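Local atomic coordinates of aminotransferase, class I (Staphylococcus aureus, PDB entry 2O1B), a protein that probably catalyses the transfer of an amino group between an amino acid and a 2-oxo acid, using pyridoxal-5'-phosphate as cofactor. Residues A[195-200]-A[332-337]; A[224-229]-A[306-311]. All blocks are in the same frame, centred on the assembly; numbering follows the deposited sequence.

Interaction 1. Residues A[195-200]-A[332-337]; sequences GSTATK and HAKGGI
Lys334 lays its side chain across Thr197 while its backbone N, together with that of Gly335, holds the carbonyl of Gly195. From CB onward the lysine can be traced atom by atom. Lys334 CB lies 3.4 Å from Thr197 OG1. Lys334 CG stands a little farther off, and Lys334 CD returns to 3.4 Å from Thr197 OG1. With CG beside the backbone N (chi1 -55°) and the chain extended beyond it, the methylenes cross the threonine at a slant and carry Lys334 NZ to a water 2.8 Å away, which in turn gives a proton to Thr197 O. NZ is also hydrogen-bonded to His166 ND1, its strongest polar partner. A long aliphatic stem with a charged tip suits this partly exposed place. The contact joins the loop following strand 182-187, in the large mixed sheet of the fold type I PLP enzymes, to which class I and II aminotransferases belong, to the loop between strands 330-331 and 338-342. Gly195 O is gripped twice: Gly335 N approaches in the carbonyl plane at 3.0 Å, whereas Lys334 N, also at 3.0 Å, sits 40° above it. Gly195 has a positive phi (76°), which favours glycine, and fits closely against Ala333 and Gly335. Branched Thr197 turns OG1 to the lysine methylenes while its CG2 packs 3.6 Å from Lys334 CB and against the Gly335 backbone.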
# COMPACT_ATOMS: atom_id res chain seq x y z
N GLY A 195 -17.17 0.29 21.43
CA GLY A 195 -16.34 0.93 22.47
C GLY A 195 -15.96 0.03 23.64
O GLY A 195 -15.43 0.50 24.66
N SER A 196 -16.24 -1.27 23.47
CA SER A 196 -16.00 -2.29 24.48
C SER A 196 -14.50 -2.48 24.66
O SER A 196 -13.75 -2.36 23.70
CB SER A 196 -16.60 -3.62 24.01
OG SER A 196 -17.97 -3.48 23.65
N THR A 197 -14.09 -2.77 25.88
CA THR A 197 -12.68 -2.99 26.21
C THR A 197 -12.43 -4.43 26.68
O THR A 197 -13.37 -5.13 27.06
CB THR A 197 -12.19 -2.01 27.30
OG1 THR A 197 -13.07 -2.04 28.42
CG2 THR A 197 -12.10 -0.57 26.74
N ALA A 198 -11.17 -4.86 26.63
CA ALA A 198 -10.79 -6.18 27.11
C ALA A 198 -9.98 -6.08 28.39
O ALA A 198 -9.56 -4.98 28.79
CB ALA A 198 -10.01 -6.93 26.06
N THR A 199 -9.80 -7.21 29.06
CA THR A 199 -8.87 -7.28 30.18
C THR A 199 -7.83 -8.34 29.93
O THR A 199 -7.97 -9.17 29.02
CB THR A 199 -9.58 -7.58 31.52
OG1 THR A 199 -10.06 -8.93 31.50
CG2 THR A 199 -10.73 -6.62 31.76
N LYS A 200 -6.77 -8.32 30.73
CA LYS A 200 -5.73 -9.33 30.64
C LYS A 200 -6.37 -10.71 30.61
O LYS A 200 -5.98 -11.56 29.81
CB LYS A 200 -4.76 -9.21 31.80
CG LYS A 200 -3.68 -10.29 31.81
CD LYS A 200 -2.60 -9.97 32.83
CE LYS A 200 -1.31 -10.70 32.49
NZ LYS A 200 -0.18 -10.19 33.30
N HIS A 332 -22.70 2.27 27.27
CA HIS A 332 -21.61 3.06 27.83
C HIS A 332 -20.28 2.68 27.15
O HIS A 332 -19.96 1.49 27.03
CB HIS A 332 -21.55 2.84 29.36
CG HIS A 332 -20.40 3.51 30.05
ND1 HIS A 332 -19.44 2.80 30.73
CD2 HIS A 332 -20.07 4.81 30.18
CE1 HIS A 332 -18.56 3.64 31.24
NE2 HIS A 332 -18.92 4.87 30.92
N ALA A 333 -19.55 3.70 26.70
CA ALA A 333 -18.27 3.52 26.02
C ALA A 333 -17.14 3.40 27.04
O ALA A 333 -17.03 4.20 27.96
CB ALA A 333 -17.99 4.70 25.11
N LYS A 334 -16.28 2.40 26.85
CA LYS A 334 -15.18 2.17 27.80
C LYS A 334 -13.84 2.59 27.22
O LYS A 334 -12.87 2.80 27.95
CB LYS A 334 -15.14 0.71 28.22
CG LYS A 334 -16.46 0.16 28.78
CD LYS A 334 -16.27 -1.28 29.24
CE LYS A 334 -17.57 -2.04 29.30
NZ LYS A 334 -17.24 -3.45 29.61
N GLY A 335 -13.80 2.69 25.90
CA GLY A 335 -12.65 3.19 25.17
C GLY A 335 -13.02 3.58 23.75
O GLY A 335 -14.19 3.50 23.34
N GLY A 336 -12.02 4.03 22.98
CA GLY A 336 -12.27 4.49 21.62
C GLY A 336 -12.80 5.90 21.61
O GLY A 336 -12.66 6.62 22.59
N ILE A 337 -13.43 6.30 20.51
CA ILE A 337 -13.85 7.68 20.33
C ILE A 337 -15.36 7.82 20.01
O ILE A 337 -15.80 8.88 19.59
CB ILE A 337 -12.99 8.39 19.25
CG1 ILE A 337 -13.16 7.73 17.88
CG2 ILE A 337 -11.49 8.43 19.67
CD1 ILE A 337 -12.56 8.51 16.74
O HOH W 1 -16.36 -4.60 27.27

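Interaction 2. Residues A[224-229]-A[306-311]; sequences GAFGFD and EEQSNV
Gly227 N donates to Ser309 OG across 2.9 Å, with an N-H...O angle of 143°, tying an irregular loop to the side of helix 302-325. Ser309 OG also lies 3.1 Å from Ala225 O, at best a weak bond. Serine fits here because it is short enough to let loop and helix close up, Ser309 CA only 4.4 Å from Phe226 CA, and still offers an acceptor to the loop amide. Its OG is anti to the backbone N (chi1 -160°), a setting that carries the hydroxyl to the loop backbone. Two phenylalanines pack next to this buried polar centre. Phe226 meets the helix obliquely through CE1, 3.8 Å from Gln308 CB; ring and glutamine run side by side, their ring and amide planes 59° apart. The glutamine chain bends at chi2, and its NE2 is hydrogen-bonded to Asn256 OD1 and Gly254 O, so its stem serves the aromatic ring while its amide serves another loop. Phe228 instead presents its edge to Ser309 O; the oxygen lies near the ring plane, 3.5 Å from Phe228 CE2. The loop follows strand 216-220 and the PLP-pocket residues Asp220, Ala222 and Tyr223, so the serine and the two rings seat a cofactor-site loop of this fold type I aminotransferase against helix 302-325.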
# COMPACT_ATOMS: atom_id res chain seq x y z
N GLY A 224 -5.88 1.61 21.10
CA GLY A 224 -5.06 1.31 22.26
C GLY A 224 -4.85 2.47 23.22
O GLY A 224 -4.88 2.26 24.44
N ALA A 225 -4.69 3.68 22.68
CA ALA A 225 -4.42 4.89 23.49
C ALA A 225 -5.62 5.38 24.31
O ALA A 225 -5.46 6.10 25.30
CB ALA A 225 -3.94 6.01 22.58
N PHE A 226 -6.82 4.99 23.87
CA PHE A 226 -8.08 5.52 24.40
C PHE A 226 -8.71 4.48 25.34
O PHE A 226 -9.47 3.61 24.91
CB PHE A 226 -9.00 5.92 23.22
CG PHE A 226 -8.36 6.89 22.23
CD1 PHE A 226 -8.57 8.26 22.33
CD2 PHE A 226 -7.52 6.42 21.20
CE1 PHE A 226 -7.97 9.15 21.43
CE2 PHE A 226 -6.92 7.30 20.31
CZ PHE A 226 -7.15 8.68 20.43
N GLY A 227 -8.35 4.56 26.62
CA GLY A 227 -8.85 3.63 27.64
C GLY A 227 -9.29 4.50 28.79
O GLY A 227 -8.47 5.20 29.38
N PHE A 228 -10.59 4.51 29.06
CA PHE A 228 -11.17 5.58 29.88
C PHE A 228 -11.07 5.34 31.38
O PHE A 228 -10.67 6.23 32.12
CB PHE A 228 -12.60 5.91 29.45
CG PHE A 228 -12.69 6.40 28.02
CD1 PHE A 228 -13.75 6.03 27.21
CD2 PHE A 228 -11.70 7.23 27.50
CE1 PHE A 228 -13.82 6.50 25.89
CE2 PHE A 228 -11.75 7.68 26.17
CZ PHE A 228 -12.81 7.33 25.37
N ASP A 229 -11.42 4.13 31.82
CA ASP A 229 -11.37 3.81 33.25
C ASP A 229 -10.21 2.88 33.62
O ASP A 229 -10.06 2.50 34.78
CB ASP A 229 -12.69 3.20 33.70
CG ASP A 229 -12.89 3.30 35.21
OD1 ASP A 229 -13.42 2.32 35.79
OD2 ASP A 229 -12.53 4.34 35.82
N GLU A 306 -1.77 9.98 26.50
CA GLU A 306 -2.55 10.05 27.74
C GLU A 306 -3.55 11.20 27.65
O GLU A 306 -4.72 11.02 27.96
CB GLU A 306 -1.63 10.25 28.94
CG GLU A 306 -2.34 10.17 30.29
CD GLU A 306 -2.82 8.77 30.59
OE1 GLU A 306 -4.06 8.55 30.61
OE2 GLU A 306 -1.96 7.88 30.78
N GLU A 307 -3.06 12.37 27.22
CA GLU A 307 -3.89 13.56 27.02
C GLU A 307 -5.09 13.26 26.12
O GLU A 307 -6.22 13.64 26.44
CB GLU A 307 -3.06 14.68 26.40
CG GLU A 307 -3.83 15.98 26.22
CD GLU A 307 -3.13 16.98 25.31
OE1 GLU A 307 -1.91 17.21 25.49
OE2 GLU A 307 -3.81 17.53 24.41
N GLN A 308 -4.82 12.61 24.99
CA GLN A 308 -5.85 12.21 24.03
C GLN A 308 -6.93 11.37 24.68
O GLN A 308 -8.11 11.63 24.50
CB GLN A 308 -5.23 11.40 22.88
CG GLN A 308 -4.39 12.20 21.89
CD GLN A 308 -5.24 12.89 20.84
OE1 GLN A 308 -5.93 13.86 21.14
NE2 GLN A 308 -5.20 12.38 19.60
N SER A 309 -6.51 10.36 25.44
CA SER A 309 -7.44 9.49 26.15
C SER A 309 -8.29 10.31 27.12
O SER A 309 -9.51 10.17 27.17
CB SER A 309 -6.69 8.40 26.90
OG SER A 309 -7.54 7.31 27.21
N ASN A 310 -7.65 11.18 27.89
CA ASN A 310 -8.39 11.99 28.85
C ASN A 310 -9.41 12.93 28.20
O ASN A 310 -10.52 13.07 28.69
CB ASN A 310 -7.42 12.74 29.77
CG ASN A 310 -6.62 11.80 30.66
OD1 ASN A 310 -5.48 12.11 31.04
ND2 ASN A 310 -7.20 10.65 30.98
N VAL A 311 -9.03 13.55 27.08
CA VAL A 311 -9.91 14.47 26.34
C VAL A 311 -11.18 13.76 25.87
O VAL A 311 -12.28 14.30 25.99
CB VAL A 311 -9.18 15.14 25.15
CG1 VAL A 311 -10.17 15.65 24.11
CG2 VAL A 311 -8.27 16.30 25.64

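The loop 224-229 is shared ground: it rests on helix 302-325 in interaction 2 and also meets segment 332-337 of interaction 1. Lys334 O lies 3.1 Å from Phe228 N and Gly336 N lies 3.2 Å from Phe226 O, both probable hydrogen bonds, while Phe228 CE1 packs 3.6 Å from Gly335 CA. The order thus runs from 195-200 through 332-337 and 224-229 to the helix, with the two contact centres about 11 Å apart. Along the chain, interaction 2 is nested within the loop closed by interaction 1. Bound PLP lies about 10 Å from Gly195 and about 9 Å from the side chain of Phe226. Of the pocket residues, Asn192 comes three residues before segment 195-200, and Tyr223 directly before segment 224-229.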